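Local coordinates for protein aminopeptidase N (Francisella tularensis subsp. tularensis, PDB 5DLL) that removes N-terminal amino acids, preferably alanine, from peptides as a zinc-dependent aminopeptidase, and probably takes part in degrading intracellular peptides left by protein breakdown, at residues A[351-356]-A[396-401]; A[359-364]-A[568-573]; A[843-848]-A[859-864]; A[803-808]-A[824-829]. All blocks are in the same frame, centred on the assembly; numbering follows the deposited sequence.

Contact 1: residues A[351-356]-A[396-401]; sequences VKRIDD and GAEIIR
A buried salt bridge between Arg353 and Glu398 joins two helices of the catalytic domain, 349-369 and 390-423, whose backbones stand too far apart here to pack directly. The two side chains come from opposite directions and meet end-on. Arg353 NH1 donates to Glu398 OE2 at 2.7 Å, almost perfectly straight at 178°, while Arg353 NH2 donates to Glu398 OE1 at 3.1 Å. Each carboxylate oxygen uses its syn lone pair, and the guanidinium and carboxylate planes differ by only 10°, a nearly coplanar, end-on bidentate salt bridge. CG of Arg353 anti to the backbone N (chi1 -172°), followed by a bend at chi2, carries the guanidinium across to Glu398, whose own chain is also bent at chi2.

Both helices belong to the peptidase M1 domain with its HExxH zinc motif; the side chain of Arg401 lies about 12 Å from that of zinc ligand His309. Arg401 runs alongside Arg353 in the reverse sense and lays its CD over one guanidinium face, near the rim, with Arg401 CD 3.5 Å from Arg353 NH2. Two positive groups thus come close together, but each has an acidic partner, since Arg401 NH1 forms a salt bridge to Glu341. Arg353 NH2 also donates to the backbone O of Asp539, which further fixes the rotation of the guanidinium. On the first helix, Lys352 NZ forms a salt bridge to Asp356 OD1, on its syn lone pair, at 3.1 Å. Asp356 OD2 lies 5.0 Å from Arg401 NH2, not in contact, and may add to the local balance of charge.

Contact 2: residues A[359-364]-A[568-573]; sequences IIRSAQ and RWDSLQ
Arg361 reaches from helix 349-369 to Asp570 on helix 565-581, and this single long side chain makes most of the contact. The two backbones stay well separated, the nearest CA atoms being those of Arg361 and Asp570 at 12.1 Å, so the arginine has to cross the gap almost at full stretch. Its chain is extended from CG to NE, starting from a CG that sits beside the backbone N (chi1 -70°).

At the far end, Arg361 NH1 donates to Asp570 OD1 at 2.9 Å. The donor reaches that oxygen on its syn side but out of the carboxylate plane, and the N-H...O angle is 153°. Arg361 NH2 makes a weak second bond to the same Asp570 OD1 at 3.2 Å. Both nitrogens thus converge on one oxygen, while Asp570 OD2 stays 3.6 Å from Arg361 NH2. The carboxylate lies at the edge of the guanidinium with the two planes turned by 30°.

Trp569, the residue before Asp570, supplies the third surface. Its CZ3 lies 3.8 Å from Arg361 NH1, and although the ring and guanidinium planes are nearly parallel, the approach is oblique and is no stack. The indole itself packs against Ile354 and Arg358 of helix 349-369, joining the catalytic M1 domain to the C-terminal helical domain, and Phe540 touches Arg361 from a loop.

With both nitrogens on one oxygen and the second bond weak, the link depends mainly on charge and on the NH1 bond, and is probably less directional than a two-oxygen grip.

Contact 3: residues A[843-848]-A[859-864]; sequences NALEKI and EIVSKS
Val861 is the first residue of segment 859-864 to meet the other helix, and both of its methyls are used. Its CG1 points at the backbone of helix 835-849, lying against the carbonyl O of Leu845 and 4.0 Å from Leu845 CB. Its CG2 meets Ile848 CG2 at 3.9 Å, with the two side chains crossing at about a right angle. The split follows from chi1 of 164°, which sets CG1 anti to the backbone N and leaves CG2 beside it. Leu845 CD2 completes the grip, 4.1 Å from either methyl, so the valine is held between Leu845 and Ile848, about one turn apart. The CA atoms of Leu845 and Val861 come within 6.1 Å of each other, the nearest such pair here.

About one turn further on, Ser864 brings its OG up to Leu845 CD1, a plain van der Waals touch between a hydroxyl and a methyl. Its backbone O accepts from Trp830 NE1, tying the end of the chain to the loop that also packs on Leu845.

The short segments run roughly antiparallel, at 145°, with their axes 9.4 Å apart. Two consecutive antiparallel helices joined by a short loop form a helical hairpin, packed here through leucine, isoleucine and valine; it is the last one of the chain, closing the alpha-solenoid-like C-terminal domain of this M1 aminopeptidase.

Contact 4: residues A[803-808]-A[824-829]; sequences AFMADT and ARNLMS
Met805 curls at two torsions to meet Asn826 and Leu827: with CG anti to the backbone N (chi1 -165°), its chain bends at chi2 (57°) and again at chi3 (72°), leaving CG to face the leucine and swinging SD and CE against the asparagine. This is packing inside the C-terminal all-helical domain, the ARM-like region of the M1 aminopeptidase, where helix 800-815 meets the loop between helices 817-824 and 835-849.

On the leucine side the packing is mainly apolar. Met805 and Leu827 slide past one another in opposite directions, and Leu827 CD1 rests 3.9 Å from Met805 CG. The same methyl also lies 4.2 Å from the backbone N of Ala806. Beyond it, Leu827 continues onto Ala844, Leu845 and Ile848, so this loop side chain packs on both helix 800-815 and helix 835-849.

Within the loop, Leu827 N bonds to Ala824 O at 2.8 Å. Tyr794 adds a further wall, touching both Met805 and Leu827 and bonding through its OH to Asn826 O.

Asn826 crosses Met805 at about a right angle. Asn826 ND2 donates to the carbonyl O of Met823, which holds the amide while the thioether lies against it. The closest approach there is between Met805 CE and Asn826 ND2, at 3.7 Å, with Met805 SD following at 3.8 Å from the same nitrogen.

In the fold
Contacts 1 and 2 share helix 349-369 and touch where Glu398 packs on Ile360; one ties that helix to another in the catalytic domain, the other to the C-terminal helical domain. Their centres lie nearer the centre of the chain, about 11 and 17 Å from it. Both rest on an arginine reaching across a wide gap, buried in contact 1 and partly buried in contact 2. The centres of contacts 3 and 4 lie further out, at about 29 and 25 Å, yet these contacts are themselves buried, and rely on close apolar packing. They adjoin one another through Leu845 with Leu827 and Ala844 with Ala806. Contacts 2 and 4 stay about 10 Å apart at their nearest atoms.

Contact 1: residues A[351-356]-A[396-401]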
# COMPACT_ATOMS: atom_id res chain seq x y z
N VAL A 351 -14.40 5.29 -5.10
CA VAL A 351 -14.17 4.45 -3.93
C VAL A 351 -12.67 4.28 -3.69
O VAL A 351 -12.18 4.48 -2.57
CB VAL A 351 -14.83 3.06 -4.07
CG1 VAL A 351 -14.46 2.15 -2.91
CG2 VAL A 351 -16.34 3.21 -4.18
N LYS A 352 -11.94 3.91 -4.74
CA LYS A 352 -10.49 3.80 -4.65
C LYS A 352 -9.90 5.10 -4.12
O LYS A 352 -8.99 5.08 -3.30
CB LYS A 352 -9.87 3.48 -6.01
CG LYS A 352 -8.34 3.40 -6.01
CD LYS A 352 -7.81 2.48 -4.91
CE LYS A 352 -6.32 2.23 -5.05
NZ LYS A 352 -5.74 1.61 -3.82
N ARG A 353 -10.44 6.22 -4.60
CA ARG A 353 -9.95 7.53 -4.21
C ARG A 353 -10.30 7.87 -2.75
O ARG A 353 -9.52 8.54 -2.08
CB ARG A 353 -10.50 8.61 -5.15
CG ARG A 353 -9.91 9.99 -4.96
CD ARG A 353 -8.39 9.97 -4.93
NE ARG A 353 -7.82 11.28 -4.63
CZ ARG A 353 -6.61 11.49 -4.12
NH1 ARG A 353 -5.81 10.47 -3.82
NH2 ARG A 353 -6.20 12.73 -3.88
N ILE A 354 -11.45 7.42 -2.27
CA ILE A 354 -11.79 7.56 -0.85
C ILE A 354 -10.81 6.75 0.01
O ILE A 354 -10.25 7.26 0.97
CB ILE A 354 -13.25 7.17 -0.55
CG1 ILE A 354 -14.21 8.23 -1.13
CG2 ILE A 354 -13.49 7.04 0.95
CD1 ILE A 354 -15.64 7.76 -1.27
N ASP A 355 -10.59 5.49 -0.37
CA ASP A 355 -9.67 4.60 0.36
C ASP A 355 -8.25 5.15 0.46
O ASP A 355 -7.61 5.00 1.50
CB ASP A 355 -9.62 3.21 -0.30
CG ASP A 355 -10.93 2.45 -0.20
OD1 ASP A 355 -11.81 2.85 0.60
OD2 ASP A 355 -11.08 1.44 -0.92
N ASP A 356 -7.77 5.79 -0.60
CA ASP A 356 -6.42 6.37 -0.62
C ASP A 356 -6.34 7.63 0.24
O ASP A 356 -5.31 7.89 0.88
CB ASP A 356 -5.97 6.70 -2.05
CG ASP A 356 -5.85 5.45 -2.93
OD1 ASP A 356 -5.69 4.33 -2.40
OD2 ASP A 356 -5.90 5.60 -4.18
N GLY A 396 3.92 10.49 -1.34
CA GLY A 396 4.71 10.56 -2.57
C GLY A 396 3.84 10.51 -3.82
O GLY A 396 4.03 11.30 -4.74
N ALA A 397 2.88 9.59 -3.84
CA ALA A 397 1.92 9.46 -4.94
C ALA A 397 1.00 10.69 -5.06
O ALA A 397 0.71 11.14 -6.17
CB ALA A 397 1.09 8.20 -4.78
N GLU A 398 0.56 11.22 -3.92
CA GLU A 398 -0.24 12.45 -3.88
C GLU A 398 0.46 13.60 -4.57
O GLU A 398 -0.19 14.40 -5.25
CB GLU A 398 -0.56 12.87 -2.43
CG GLU A 398 -1.53 11.95 -1.70
CD GLU A 398 -2.93 11.96 -2.30
OE1 GLU A 398 -3.57 13.05 -2.31
OE2 GLU A 398 -3.38 10.89 -2.76
N ILE A 399 1.78 13.69 -4.40
CA ILE A 399 2.56 14.76 -5.04
C ILE A 399 2.59 14.57 -6.56
O ILE A 399 2.51 15.54 -7.31
CB ILE A 399 4.00 14.82 -4.48
CG1 ILE A 399 3.99 15.17 -2.98
CG2 ILE A 399 4.83 15.85 -5.24
CD1 ILE A 399 3.39 16.51 -2.63
N ILE A 400 2.71 13.32 -6.99
CA ILE A 400 2.67 12.99 -8.42
C ILE A 400 1.27 13.24 -8.99
O ILE A 400 1.13 13.71 -10.12
CB ILE A 400 3.14 11.54 -8.65
CG1 ILE A 400 4.66 11.49 -8.51
CG2 ILE A 400 2.72 11.03 -10.02
CD1 ILE A 400 5.18 10.26 -7.82
N ARG A 401 0.25 12.93 -8.19
CA ARG A 401 -1.14 13.21 -8.55
C ARG A 401 -1.42 14.71 -8.67
O ARG A 401 -2.20 15.13 -9.51
CB ARG A 401 -2.08 12.58 -7.52
CG ARG A 401 -3.55 12.82 -7.78
CD ARG A 401 -4.42 12.06 -6.79
NE ARG A 401 -4.30 10.62 -6.96
CZ ARG A 401 -4.89 9.92 -7.93
NH1 ARG A 401 -5.63 10.52 -8.85
NH2 ARG A 401 -4.72 8.61 -7.99

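Contact 2: residues A[359-364]-A[568-573]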
# COMPACT_ATOMS: atom_id res chain seq x y z
N ILE A 359 -6.24 6.93 4.10
CA ILE A 359 -4.86 6.66 4.54
C ILE A 359 -4.09 7.94 4.83
O ILE A 359 -3.37 8.02 5.83
CB ILE A 359 -4.09 5.81 3.49
CG1 ILE A 359 -4.49 4.34 3.61
CG2 ILE A 359 -2.58 5.95 3.64
CD1 ILE A 359 -3.94 3.45 2.51
N ILE A 360 -4.23 8.94 3.97
CA ILE A 360 -3.55 10.22 4.16
C ILE A 360 -4.07 10.96 5.40
O ILE A 360 -3.28 11.51 6.16
CB ILE A 360 -3.68 11.14 2.93
CG1 ILE A 360 -3.03 10.49 1.70
CG2 ILE A 360 -3.04 12.50 3.20
CD1 ILE A 360 -1.57 10.11 1.89
N ARG A 361 -5.38 10.96 5.60
CA ARG A 361 -5.96 11.62 6.77
C ARG A 361 -5.73 10.85 8.07
O ARG A 361 -5.60 11.46 9.13
CB ARG A 361 -7.46 11.83 6.57
CG ARG A 361 -7.76 12.88 5.52
CD ARG A 361 -9.25 12.95 5.26
NE ARG A 361 -9.59 14.08 4.41
CZ ARG A 361 -10.78 14.28 3.87
NH1 ARG A 361 -11.78 13.42 4.09
NH2 ARG A 361 -10.99 15.35 3.10
N SER A 362 -5.69 9.52 7.98
CA SER A 362 -5.39 8.68 9.14
C SER A 362 -3.89 8.63 9.42
O SER A 362 -3.39 9.36 10.27
CB SER A 362 -5.96 7.27 8.95
OG SER A 362 -5.74 6.47 10.09
N ALA A 363 -3.16 7.81 8.67
CA ALA A 363 -1.77 7.46 9.00
C ALA A 363 -0.76 8.55 8.66
O ALA A 363 0.11 8.87 9.47
CB ALA A 363 -1.38 6.17 8.30
N GLN A 364 -0.88 9.12 7.46
CA GLN A 364 0.12 10.07 6.97
C GLN A 364 0.10 11.36 7.79
O GLN A 364 1.14 11.83 8.24
CB GLN A 364 -0.09 10.37 5.49
CG GLN A 364 1.14 10.89 4.75
CD GLN A 364 1.48 12.33 5.09
OE1 GLN A 364 0.60 13.19 5.13
NE2 GLN A 364 2.76 12.59 5.34
N ARG A 568 -19.19 15.16 -2.43
CA ARG A 568 -20.50 14.74 -1.95
C ARG A 568 -20.37 13.81 -0.74
O ARG A 568 -21.00 14.04 0.29
CB ARG A 568 -21.30 14.05 -3.07
CG ARG A 568 -21.73 14.98 -4.19
CD ARG A 568 -22.48 14.26 -5.29
NE ARG A 568 -23.89 14.03 -4.95
CZ ARG A 568 -24.84 13.68 -5.82
NH1 ARG A 568 -24.56 13.50 -7.11
NH2 ARG A 568 -26.09 13.50 -5.39
N TRP A 569 -19.54 12.78 -0.88
CA TRP A 569 -19.19 11.91 0.25
C TRP A 569 -18.53 12.70 1.38
O TRP A 569 -18.90 12.56 2.54
CB TRP A 569 -18.27 10.77 -0.24
CG TRP A 569 -17.55 10.02 0.85
CD1 TRP A 569 -17.97 8.89 1.49
CD2 TRP A 569 -16.26 10.33 1.39
NE1 TRP A 569 -17.03 8.49 2.41
CE2 TRP A 569 -15.96 9.35 2.37
CE3 TRP A 569 -15.32 11.34 1.15
CZ2 TRP A 569 -14.78 9.37 3.11
CZ3 TRP A 569 -14.15 11.35 1.88
CH2 TRP A 569 -13.89 10.37 2.85
N ASP A 570 -17.57 13.56 1.03
CA ASP A 570 -16.79 14.29 2.04
C ASP A 570 -17.67 15.20 2.88
O ASP A 570 -17.52 15.26 4.10
CB ASP A 570 -15.68 15.10 1.37
CG ASP A 570 -14.60 15.54 2.34
OD1 ASP A 570 -14.16 14.70 3.16
OD2 ASP A 570 -14.18 16.71 2.29
N SER A 571 -18.58 15.91 2.22
CA SER A 571 -19.50 16.83 2.90
C SER A 571 -20.55 16.09 3.73
O SER A 571 -20.98 16.59 4.76
CB SER A 571 -20.19 17.74 1.88
OG SER A 571 -19.24 18.53 1.18
N LEU A 572 -20.97 14.91 3.26
CA LEU A 572 -21.95 14.11 3.99
C LEU A 572 -21.34 13.48 5.25
O LEU A 572 -21.98 13.43 6.30
CB LEU A 572 -22.52 13.02 3.08
CG LEU A 572 -23.76 12.26 3.58
CD1 LEU A 572 -24.91 13.20 3.90
CD2 LEU A 572 -24.19 11.22 2.55
N GLN A 573 -20.10 13.02 5.14
CA GLN A 573 -19.38 12.46 6.29
C GLN A 573 -19.06 13.56 7.31
O GLN A 573 -18.98 13.30 8.51
CB GLN A 573 -18.10 11.74 5.85
CG GLN A 573 -18.31 10.58 4.88
CD GLN A 573 -18.67 9.26 5.55
OE1 GLN A 573 -17.82 8.60 6.16
NE2 GLN A 573 -19.93 8.85 5.41

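Contact 3: residues A[843-848]-A[859-864]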
# COMPACT_ATOMS: atom_id res chain seq x y z
N ASN A 843 -1.17 1.19 33.12
CA ASN A 843 -1.09 0.02 34.00
C ASN A 843 -0.73 -1.24 33.22
O ASN A 843 0.15 -1.99 33.63
CB ASN A 843 -2.42 -0.22 34.72
CG ASN A 843 -2.75 0.85 35.74
OD1 ASN A 843 -1.95 1.73 36.02
ND2 ASN A 843 -3.95 0.77 36.30
N ALA A 844 -1.41 -1.44 32.10
CA ALA A 844 -1.16 -2.59 31.22
C ALA A 844 0.23 -2.56 30.59
O ALA A 844 0.87 -3.59 30.47
CB ALA A 844 -2.23 -2.69 30.15
N LEU A 845 0.68 -1.38 30.18
CA LEU A 845 2.05 -1.23 29.67
C LEU A 845 3.08 -1.49 30.77
O LEU A 845 4.07 -2.18 30.54
CB LEU A 845 2.27 0.17 29.08
CG LEU A 845 1.57 0.45 27.74
CD1 LEU A 845 1.79 1.89 27.32
CD2 LEU A 845 2.05 -0.51 26.66
N GLU A 846 2.84 -0.96 31.97
CA GLU A 846 3.74 -1.18 33.10
C GLU A 846 3.72 -2.64 33.58
O GLU A 846 4.71 -3.12 34.12
CB GLU A 846 3.41 -0.21 34.26
CG GLU A 846 4.01 1.18 34.07
CD GLU A 846 3.34 2.25 34.91
OE1 GLU A 846 2.61 1.91 35.87
OE2 GLU A 846 3.53 3.45 34.62
N LYS A 847 2.59 -3.32 33.39
CA LYS A 847 2.48 -4.74 33.71
C LYS A 847 3.34 -5.58 32.76
O LYS A 847 3.96 -6.56 33.18
CB LYS A 847 1.02 -5.19 33.65
CG LYS A 847 0.71 -6.51 34.33
CD LYS A 847 0.67 -7.66 33.34
CE LYS A 847 0.35 -8.98 34.02
NZ LYS A 847 -1.01 -8.99 34.62
N ILE A 848 3.37 -5.19 31.49
CA ILE A 848 4.23 -5.84 30.50
C ILE A 848 5.71 -5.61 30.84
O ILE A 848 6.51 -6.55 30.86
CB ILE A 848 3.90 -5.33 29.07
CG1 ILE A 848 2.51 -5.79 28.63
CG2 ILE A 848 4.95 -5.79 28.05
CD1 ILE A 848 1.87 -4.95 27.54
N GLU A 859 11.83 -2.58 25.45
CA GLU A 859 12.30 -1.29 24.92
C GLU A 859 11.14 -0.44 24.41
O GLU A 859 11.00 0.72 24.77
CB GLU A 859 13.31 -1.51 23.78
CG GLU A 859 14.55 -2.31 24.15
CD GLU A 859 15.78 -1.45 24.38
OE1 GLU A 859 16.32 -1.48 25.51
OE2 GLU A 859 16.22 -0.77 23.43
N ILE A 860 10.31 -1.04 23.56
CA ILE A 860 9.20 -0.33 22.93
C ILE A 860 8.19 0.15 23.97
O ILE A 860 7.81 1.32 23.98
CB ILE A 860 8.52 -1.21 21.85
CG1 ILE A 860 9.48 -1.43 20.67
CG2 ILE A 860 7.24 -0.56 21.34
CD1 ILE A 860 9.07 -2.53 19.72
N VAL A 861 7.77 -0.76 24.85
CA VAL A 861 6.82 -0.42 25.92
C VAL A 861 7.37 0.69 26.82
O VAL A 861 6.64 1.62 27.17
CB VAL A 861 6.47 -1.67 26.76
CG1 VAL A 861 5.84 -1.29 28.09
CG2 VAL A 861 5.54 -2.58 25.98
N SER A 862 8.64 0.59 27.18
CA SER A 862 9.29 1.63 27.97
C SER A 862 9.22 2.98 27.26
O SER A 862 8.93 4.00 27.88
CB SER A 862 10.75 1.26 28.25
OG SER A 862 10.84 0.11 29.08
N LYS A 863 9.46 2.96 25.95
CA LYS A 863 9.52 4.18 25.14
C LYS A 863 8.20 4.96 25.11
O LYS A 863 8.21 6.19 25.21
CB LYS A 863 9.98 3.86 23.72
CG LYS A 863 10.59 5.05 23.00
CD LYS A 863 10.75 4.78 21.52
CE LYS A 863 11.28 6.01 20.80
NZ LYS A 863 11.21 5.84 19.32
N SER A 864 7.07 4.27 24.96
CA SER A 864 5.76 4.93 24.96
C SER A 864 5.31 5.36 26.36
O SER A 864 4.52 6.28 26.49
CB SER A 864 4.68 4.07 24.30
OG SER A 864 4.02 3.25 25.25

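Contact 4: residues A[803-808]-A[824-829]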
# COMPACT_ATOMS: atom_id res chain seq x y z
N ALA A 803 -6.42 -5.41 29.95
CA ALA A 803 -5.79 -6.47 30.74
C ALA A 803 -5.59 -7.74 29.91
O ALA A 803 -4.56 -8.40 30.01
CB ALA A 803 -6.61 -6.76 31.99
N PHE A 804 -6.59 -8.09 29.10
CA PHE A 804 -6.45 -9.20 28.17
C PHE A 804 -5.34 -8.95 27.15
O PHE A 804 -4.67 -9.89 26.71
CB PHE A 804 -7.77 -9.47 27.45
CG PHE A 804 -7.65 -10.41 26.28
CD1 PHE A 804 -7.48 -11.78 26.48
CD2 PHE A 804 -7.68 -9.93 24.97
CE1 PHE A 804 -7.35 -12.65 25.41
CE2 PHE A 804 -7.56 -10.80 23.90
CZ PHE A 804 -7.39 -12.15 24.11
N MET A 805 -5.14 -7.68 26.77
CA MET A 805 -4.09 -7.32 25.82
C MET A 805 -2.69 -7.43 26.43
O MET A 805 -1.77 -7.91 25.76
CB MET A 805 -4.33 -5.92 25.26
CG MET A 805 -3.51 -5.59 24.01
SD MET A 805 -3.74 -6.72 22.61
CE MET A 805 -5.39 -6.28 22.04
N ALA A 806 -2.52 -7.01 27.68
CA ALA A 806 -1.22 -7.15 28.38
C ALA A 806 -0.83 -8.62 28.55
O ALA A 806 0.33 -8.99 28.35
CB ALA A 806 -1.26 -6.46 29.74
N ASP A 807 -1.81 -9.45 28.90
CA ASP A 807 -1.60 -10.88 29.08
C ASP A 807 -1.14 -11.53 27.79
O ASP A 807 -0.13 -12.23 27.76
CB ASP A 807 -2.88 -11.57 29.56
CG ASP A 807 -3.30 -11.13 30.96
OD1 ASP A 807 -2.49 -10.53 31.69
OD2 ASP A 807 -4.46 -11.41 31.32
N THR A 808 -1.88 -11.30 26.72
CA THR A 808 -1.58 -11.93 25.44
C THR A 808 -0.21 -11.51 24.91
O THR A 808 0.52 -12.34 24.36
CB THR A 808 -2.67 -11.61 24.39
OG1 THR A 808 -3.02 -10.23 24.48
CG2 THR A 808 -3.91 -12.46 24.64
N ALA A 824 1.28 -4.96 21.04
CA ALA A 824 1.47 -3.98 22.11
C ALA A 824 1.12 -2.56 21.67
O ALA A 824 0.70 -1.75 22.51
CB ALA A 824 2.89 -4.04 22.65
N ARG A 825 1.27 -2.25 20.38
CA ARG A 825 0.87 -0.93 19.84
C ARG A 825 -0.58 -0.59 20.19
O ARG A 825 -0.95 0.58 20.26
CB ARG A 825 1.06 -0.85 18.32
CG ARG A 825 2.50 -0.98 17.83
CD ARG A 825 2.73 -0.21 16.54
NE ARG A 825 3.78 -0.81 15.71
CZ ARG A 825 3.59 -1.44 14.55
NH1 ARG A 825 2.37 -1.57 14.01
NH2 ARG A 825 4.63 -1.95 13.90
N ASN A 826 -1.40 -1.63 20.40
CA ASN A 826 -2.79 -1.47 20.86
C ASN A 826 -2.95 -0.70 22.17
O ASN A 826 -4.03 -0.17 22.45
CB ASN A 826 -3.46 -2.84 21.01
CG ASN A 826 -3.85 -3.46 19.68
OD1 ASN A 826 -4.59 -2.87 18.89
ND2 ASN A 826 -3.36 -4.67 19.43
N LEU A 827 -1.89 -0.66 22.98
CA LEU A 827 -1.92 -0.01 24.29
C LEU A 827 -1.17 1.33 24.34
O LEU A 827 -1.25 2.04 25.34
CB LEU A 827 -1.31 -0.96 25.34
CG LEU A 827 -2.14 -2.20 25.65
CD1 LEU A 827 -1.27 -3.28 26.29
CD2 LEU A 827 -3.33 -1.87 26.55
N MET A 828 -0.48 1.68 23.25
CA MET A 828 0.47 2.79 23.26
C MET A 828 -0.13 4.14 22.83
O MET A 828 0.60 5.13 22.72
CB MET A 828 1.68 2.44 22.37
CG MET A 828 2.23 1.05 22.64
SD MET A 828 3.85 0.65 21.93
CE MET A 828 3.81 1.52 20.37
N SER A 829 -1.44 4.19 22.62
CA SER A 829 -2.14 5.43 22.28
C SER A 829 -2.66 6.21 23.50
O SER A 829 -3.28 7.26 23.35
CB SER A 829 -3.31 5.13 21.34
OG SER A 829 -2.86 4.50 20.16